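Local atomic coordinates of methionine gamma-lyase (Trichomonas vaginalis, PDB entry 1E5E), a protein that belongs to the Cys/Met metabolism family of pyridoxal-phosphate-dependent enzymes and assembles from four copies of its chain. Residues A9-C12 and I13-P17. Residues are numbered along the deposited sequence; the frame is centred on the assembly and turned at random.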
loop_
_atom_site.group_PDB
_atom_site.type_symbol
_atom_site.label_atom_id
_atom_site.label_comp_id
_atom_site.label_asym_id
_atom_site.label_seq_id
_atom_site.Cartn_x
_atom_site.Cartn_y
_atom_site.Cartn_z
ATOM N N ALA A 9 26.305 -1.959 -8.819
ATOM C CA ALA A 9 25.328 -2.824 -9.466
ATOM C C ALA A 9 24.800 -3.895 -8.508
ATOM O O ALA A 9 23.607 -4.148 -8.554
ATOM C CB ALA A 9 25.890 -3.533 -10.710
ATOM N N THR A 10 25.597 -4.320 -7.543
ATOM C CA THR A 10 25.111 -5.301 -6.566
ATOM C C THR A 10 24.523 -4.605 -5.355
ATOM O O THR A 10 23.494 -4.988 -4.802
ATOM C CB THR A 10 26.266 -6.243 -6.164
ATOM O OG1 THR A 10 26.653 -6.912 -7.396
ATOM C CG2 THR A 10 25.890 -7.220 -5.071
ATOM N N ALA A 11 25.168 -3.513 -4.965
ATOM C CA ALA A 11 24.798 -2.787 -3.792
ATOM C C ALA A 11 23.420 -2.158 -3.891
ATOM O O ALA A 11 22.756 -2.074 -2.848
ATOM C CB ALA A 11 25.816 -1.693 -3.496
ATOM N N CYS A 12 22.953 -1.762 -5.050
ATOM C CA CYS A 12 21.606 -1.172 -5.063
ATOM C C CYS A 12 20.545 -2.217 -4.728
ATOM O O CYS A 12 19.459 -1.820 -4.282
ATOM C CB CYS A 12 21.294 -0.427 -6.365
ATOM S SG CYS A 12 21.321 -1.511 -7.769
ATOM N N ILE A 13 20.873 -3.508 -4.802
ATOM C CA ILE A 13 20.024 -4.574 -4.315
ATOM C C ILE A 13 20.484 -5.040 -2.940
ATOM O O ILE A 13 19.593 -5.210 -2.094
ATOM C CB ILE A 13 20.060 -5.776 -5.264
ATOM C CG1 ILE A 13 19.488 -5.342 -6.626
ATOM C CG2 ILE A 13 19.343 -7.035 -4.814
ATOM C CD1 ILE A 13 20.099 -6.238 -7.690
ATOM N N HIS A 14 21.783 -5.276 -2.721
ATOM C CA HIS A 14 22.241 -5.901 -1.488
ATOM C C HIS A 14 22.997 -5.080 -0.445
ATOM O O HIS A 14 23.349 -5.654 0.594
ATOM C CB HIS A 14 23.170 -7.096 -1.862
ATOM C CG HIS A 14 22.539 -8.143 -2.736
ATOM N ND1 HIS A 14 21.730 -9.121 -2.200
ATOM C CD2 HIS A 14 22.570 -8.375 -4.072
ATOM C CE1 HIS A 14 21.305 -9.916 -3.151
ATOM N NE2 HIS A 14 21.796 -9.497 -4.285
ATOM N N ALA A 15 23.294 -3.795 -0.625
ATOM C CA ALA A 15 23.935 -3.092 0.503
ATOM C C ALA A 15 22.981 -2.997 1.694
ATOM O O ALA A 15 21.761 -3.107 1.587
ATOM C CB ALA A 15 24.335 -1.704 0.021
ATOM N N ASN A 16 23.460 -2.836 2.908
ATOM C CA ASN A 16 22.744 -2.704 4.147
ATOM C C ASN A 16 21.703 -3.776 4.335
ATOM O O ASN A 16 20.484 -3.540 4.448
ATOM C CB ASN A 16 22.101 -1.299 4.214
ATOM C CG ASN A 16 21.474 -1.029 5.577
ATOM O OD1 ASN A 16 21.939 -1.528 6.625
ATOM N ND2 ASN A 16 20.348 -0.299 5.589
ATOM N N PRO A 17 22.153 -5.015 4.282
ATOM C CA PRO A 17 21.224 -6.153 4.353
ATOM C C PRO A 17 20.487 -6.106 5.675
ATOM O O PRO A 17 21.096 -5.735 6.699
ATOM C CB PRO A 17 22.114 -7.390 4.195
ATOM C CG PRO A 17 23.459 -6.886 4.733
ATOM C CD PRO A 17 23.551 -5.477 4.125
#
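Ala-9 meets Ile-13 one turn on, where the methyl CD1 of Ile-13 makes a loose contact with the Ala-9 carbonyl O at 4.2 Å. The evidence for helix is stronger at Thr-10, whose O takes two donors. His-14 N reaches Thr-10 O at 2.7 Å within the carbonyl plane, with an N-H...O angle of 164°. Ile-13 N, 3.0 Å from Thr-10 O, instead comes from above that plane and bends to 139°. The first is an i to i+4 bond, the second an i to i+3 bond. The side chains of Thr-10 and His-14 run at a slant to each other, and methyl CG2 of Thr-10, anti to the backbone N, touches His-14 CD2 at 3.7 Å. That torsion (chi1 -62° for OG1) leaves OG1 beside the backbone N, and it bonds to Glu-383 and Asp-380 N of the second subunit, where Glu-379 also receives His-14 NE2. Ile-13 CG2 covers one face of the same ring near its rim. At Ala-11 the carbonyl O accepts Ala-15 N at 2.9 Å, nearly straight. Ala-11 CB meets Ala-15 CB at 3.8 Å, and both methyls also pack on Phe-73 of helix 62-75. Cys-12 SG lies 4.4 Å from Ile-13 CG1. Because Ala-15 leaves helical phi/psi while its N still bonds backward, the arrangement is the C-terminal turn of the short helix 8-14, set between helix 62-75 and the second subunit.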